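Local coordinates for F-actin-capping protein subunit alpha (Plasmodium berghei, PDB 7A0H), which probably caps the fast-growing barbed ends of actin filaments as an asymmetric homodimer, blocking the exchange of actin subunits there, at residues A[59-62]-A[66-69]; A[88-93]-A[97-102]. All blocks are in the same frame, centred on the assembly; numbering follows the deposited sequence.

Contact 1. Residues A[59-62]-A[66-69]; sequences LIPF and EYII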
# COMPACT_ATOMS: atom_id res chain seq x y z
N LEU A 59 -11.28 -13.95 -10.97
CA LEU A 59 -11.67 -15.28 -11.39
C LEU A 59 -12.43 -16.06 -10.34
O LEU A 59 -11.91 -16.31 -9.25
CB LEU A 59 -10.42 -16.11 -11.70
CG LEU A 59 -9.39 -15.58 -12.74
CD1 LEU A 59 -8.34 -16.69 -12.89
CD2 LEU A 59 -10.17 -15.26 -14.01
N ILE A 60 -13.55 -16.63 -10.75
CA ILE A 60 -14.34 -17.53 -9.92
C ILE A 60 -14.34 -18.90 -10.57
O ILE A 60 -14.75 -19.04 -11.72
CB ILE A 60 -15.77 -17.03 -9.69
CG1 ILE A 60 -15.66 -15.78 -8.83
CG2 ILE A 60 -16.57 -18.14 -9.02
CD1 ILE A 60 -16.91 -15.05 -8.63
N PRO A 61 -13.89 -19.92 -9.89
CA PRO A 61 -13.86 -21.25 -10.48
C PRO A 61 -15.25 -21.80 -10.71
O PRO A 61 -16.17 -21.63 -9.88
CB PRO A 61 -13.17 -22.09 -9.39
CG PRO A 61 -12.50 -21.12 -8.53
CD PRO A 61 -13.32 -19.88 -8.54
N PHE A 62 -15.38 -22.52 -11.81
CA PHE A 62 -16.66 -23.02 -12.28
C PHE A 62 -16.46 -24.47 -12.66
O PHE A 62 -15.53 -24.79 -13.41
CB PHE A 62 -17.14 -22.13 -13.45
CG PHE A 62 -18.38 -22.63 -14.07
CD1 PHE A 62 -19.42 -23.04 -13.28
CD2 PHE A 62 -18.52 -22.62 -15.43
CE1 PHE A 62 -20.57 -23.51 -13.85
CE2 PHE A 62 -19.66 -23.08 -16.00
CZ PHE A 62 -20.70 -23.52 -15.21
N GLU A 66 -12.81 -24.81 -15.02
CA GLU A 66 -13.32 -23.62 -15.69
C GLU A 66 -13.27 -22.42 -14.75
O GLU A 66 -12.97 -22.51 -13.55
CB GLU A 66 -14.77 -23.79 -16.16
CG GLU A 66 -15.07 -24.96 -17.11
CD GLU A 66 -14.50 -24.83 -18.52
OE1 GLU A 66 -13.95 -23.76 -18.91
OE2 GLU A 66 -14.63 -25.84 -19.24
N TYR A 67 -13.51 -21.26 -15.34
CA TYR A 67 -13.52 -20.02 -14.61
C TYR A 67 -14.58 -19.12 -15.24
O TYR A 67 -14.78 -19.13 -16.45
CB TYR A 67 -12.19 -19.25 -14.63
CG TYR A 67 -11.08 -19.94 -13.81
CD1 TYR A 67 -11.01 -19.80 -12.42
CD2 TYR A 67 -10.11 -20.74 -14.46
CE1 TYR A 67 -10.02 -20.48 -11.69
CE2 TYR A 67 -9.16 -21.43 -13.73
CZ TYR A 67 -9.10 -21.30 -12.35
OH TYR A 67 -8.12 -21.97 -11.67
N ILE A 68 -15.26 -18.40 -14.38
CA ILE A 68 -16.09 -17.26 -14.75
C ILE A 68 -15.21 -16.09 -14.46
O ILE A 68 -14.52 -16.07 -13.42
CB ILE A 68 -17.39 -17.18 -13.91
CG1 ILE A 68 -18.32 -18.36 -14.16
CG2 ILE A 68 -18.10 -15.87 -14.24
CD1 ILE A 68 -18.92 -18.30 -15.56
N ILE A 69 -15.22 -15.09 -15.33
CA ILE A 69 -14.42 -13.90 -15.09
C ILE A 69 -15.36 -12.75 -14.83
O ILE A 69 -16.24 -12.46 -15.65
CB ILE A 69 -13.49 -13.59 -16.25
CG1 ILE A 69 -12.78 -14.84 -16.76
CG2 ILE A 69 -12.48 -12.59 -15.76
CD1 ILE A 69 -11.86 -14.47 -17.84
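I60 and I68 form a hydrogen-bonded pair in the middle of a tight antiparallel beta hairpin, 59-62 with 66-69, held between the long five-stranded sheet and a smaller four-stranded one. I60 N gives I68 O a practically straight bond (2.9 Å, 179°), and I68 N returns one to I60 O at 2.8 Å. Nearer the turn the pairing is less regular: F62 N reaches E66 O at 3.0 Å from above the carbonyl plane, and the answering bond from E66 N to F62 O is weak.

On the face shared with P61, Y67 and I69, L59 touches two neighbours. Its CG lies anti to the carbonyl carbon (chi1 -56°), and chi2 near 180° parts the two methyls. CD1 of L59 makes a CH-pi contact over one face of the Y67 ring, 4.3 Å from the centroid and shifted toward the rim, while CD2 lies alongside I69 CG1 at 3.8 Å. P61 CG adds a looser touch on Y67 CE1. On the other face, F62 CB packs against I68 CG1 at 4.0 Å.

L59 and Y67 rest on A159 of strand 154-167, and I69 meets L176 of strand 170-183; from the opposite face I60, F62 and I68 all reach V98 of strand 97-103.

Contact 2. Residues A[88-93]-A[97-102]; sequences LANVNH and KVIDTT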
# COMPACT_ATOMS: atom_id res chain seq x y z
N LEU A 88 -24.98 -18.10 -18.37
CA LEU A 88 -24.96 -16.98 -17.46
C LEU A 88 -24.84 -17.57 -16.07
O LEU A 88 -25.63 -18.45 -15.70
CB LEU A 88 -26.24 -16.14 -17.53
CG LEU A 88 -26.64 -15.67 -18.93
CD1 LEU A 88 -28.06 -15.07 -18.97
CD2 LEU A 88 -25.67 -14.65 -19.47
N ALA A 89 -23.86 -17.11 -15.33
CA ALA A 89 -23.54 -17.65 -14.01
C ALA A 89 -23.94 -16.60 -13.00
O ALA A 89 -23.60 -15.40 -13.12
CB ALA A 89 -22.06 -17.99 -13.88
N ASN A 90 -24.66 -17.05 -12.00
CA ASN A 90 -25.00 -16.21 -10.86
C ASN A 90 -23.92 -16.39 -9.82
O ASN A 90 -23.61 -17.52 -9.45
CB ASN A 90 -26.37 -16.61 -10.33
CG ASN A 90 -26.96 -15.53 -9.52
OD1 ASN A 90 -26.24 -14.78 -8.85
ND2 ASN A 90 -28.27 -15.37 -9.61
N VAL A 91 -23.35 -15.31 -9.34
CA VAL A 91 -22.17 -15.46 -8.49
C VAL A 91 -22.40 -14.94 -7.08
O VAL A 91 -23.15 -13.99 -6.86
CB VAL A 91 -20.99 -14.72 -9.18
CG1 VAL A 91 -20.04 -14.31 -8.23
CG2 VAL A 91 -20.32 -15.66 -10.25
N ASN A 92 -21.70 -15.53 -6.11
CA ASN A 92 -21.59 -14.89 -4.79
C ASN A 92 -20.23 -14.20 -4.70
O ASN A 92 -19.18 -14.87 -4.69
CB ASN A 92 -21.79 -15.85 -3.63
CG ASN A 92 -21.80 -15.13 -2.26
OD1 ASN A 92 -21.22 -14.04 -2.13
ND2 ASN A 92 -22.55 -15.70 -1.25
N HIS A 93 -20.28 -12.89 -4.58
CA HIS A 93 -19.06 -12.09 -4.63
C HIS A 93 -18.26 -12.18 -3.33
O HIS A 93 -17.03 -12.16 -3.38
CB HIS A 93 -19.44 -10.66 -4.92
CG HIS A 93 -20.01 -10.46 -6.28
ND1 HIS A 93 -19.22 -10.39 -7.41
CD2 HIS A 93 -21.28 -10.32 -6.68
CE1 HIS A 93 -20.00 -10.20 -8.46
NE2 HIS A 93 -21.25 -10.13 -8.04
N LYS A 97 -17.90 -17.68 -5.50
CA LYS A 97 -18.33 -18.98 -5.99
C LYS A 97 -19.53 -18.80 -6.87
O LYS A 97 -20.21 -17.77 -6.83
CB LYS A 97 -18.63 -19.98 -4.88
CG LYS A 97 -19.79 -19.60 -3.95
CD LYS A 97 -20.22 -20.81 -3.07
CE LYS A 97 -21.31 -20.47 -2.05
NZ LYS A 97 -21.53 -21.65 -1.14
N VAL A 98 -19.74 -19.80 -7.71
CA VAL A 98 -20.92 -19.87 -8.55
C VAL A 98 -22.06 -20.49 -7.76
O VAL A 98 -21.95 -21.63 -7.28
CB VAL A 98 -20.63 -20.69 -9.81
CG1 VAL A 98 -21.88 -20.82 -10.65
CG2 VAL A 98 -19.54 -20.02 -10.62
N ILE A 99 -23.21 -19.84 -7.77
CA ILE A 99 -24.37 -20.34 -7.03
C ILE A 99 -25.53 -20.73 -7.93
O ILE A 99 -26.50 -21.29 -7.44
CB ILE A 99 -24.85 -19.32 -5.97
CG1 ILE A 99 -25.23 -17.96 -6.60
CG2 ILE A 99 -23.73 -19.03 -5.03
CD1 ILE A 99 -25.80 -16.88 -5.61
N ASP A 100 -25.47 -20.44 -9.22
CA ASP A 100 -26.52 -20.91 -10.14
C ASP A 100 -26.02 -20.65 -11.56
O ASP A 100 -25.16 -19.81 -11.79
CB ASP A 100 -27.85 -20.21 -9.77
CG ASP A 100 -29.06 -20.80 -10.44
OD1 ASP A 100 -29.21 -22.07 -10.52
OD2 ASP A 100 -29.92 -19.95 -10.81
N THR A 101 -26.55 -21.39 -12.51
CA THR A 101 -26.19 -21.13 -13.89
C THR A 101 -27.44 -21.25 -14.73
O THR A 101 -28.30 -22.09 -14.45
CB THR A 101 -25.14 -22.07 -14.42
OG1 THR A 101 -25.64 -23.39 -14.27
CG2 THR A 101 -23.86 -21.95 -13.65
N THR A 102 -27.53 -20.38 -15.72
CA THR A 102 -28.68 -20.35 -16.63
C THR A 102 -28.09 -20.48 -18.04
O THR A 102 -27.45 -19.54 -18.53
CB THR A 102 -29.45 -19.03 -16.54
OG1 THR A 102 -29.71 -18.71 -15.17
CG2 THR A 102 -30.72 -19.12 -17.40
O HOH W 1 -29.45 -17.13 -10.96
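The N90 amide and the D100 carboxylate are flat groups on the same face of this antiparallel hairpin. A water lies between them, donating to D100 OD2, though its approach to N90 ND2 is too short to be trusted. I99 crosses the amide at a slant, its CD1 3.9 Å from N90 OD1. The H93 ring, beyond the strand end, carries V91 CG1 over the centre of one face and meets the Y80 ring nearly at right angles.

What puts I99 there is a classic beta bulge: I99 and D100 both face N90. N90 O takes a good bond from I99 N (2.9 Å) and a weak, long one from D100 N, while N90 N donates to D100 O at 2.8 Å. The extra residue has a psi of only -8°, and I99 CG1 stands between its own N and carbonyl carbon (chi1 58°), which brings it within 3.3 Å of N90 O. I99 CG2 meanwhile packs on N92 CB at 4.0 Å. Regular pairing holds to either side, L88 with T102 and N92 with K97. N92 OD1 turns to the connecting loop, accepting from K95 N.

A89 bonds by its backbone to Y80, and strand 87-92 lies inside the four-stranded sheet, between 79-82 and 97-103; A89, V91 and V98 pack down on strands 58-62 and 66-70, and H93 reaches S50 of helix 39-55.

How the contacts relate
Contacts 1 and 2 are hairpins that follow one another along the chain, with strands 75-76 and 79-82 between them, and their centres lie 10 Å apart. They meet face to face, largely through apolar side chains: I68 CD1 touches A89 CB at 3.6 Å, F62 CE1 touches T101 CG2 at 3.6 Å, and I60 CG2 rests on K97 CA at 3.6 Å. The face of 88-93 and 97-102 bearing N90 and D100 is turned from this interface, and the bulge lies on the outer hairpin. Hairpin 59-62/66-69 is thus sandwiched, with contact 2 on one face and the long sheet on the other, and contact 2 sits farther from the chain centre, about 18 Å against 11 Å centre to centre.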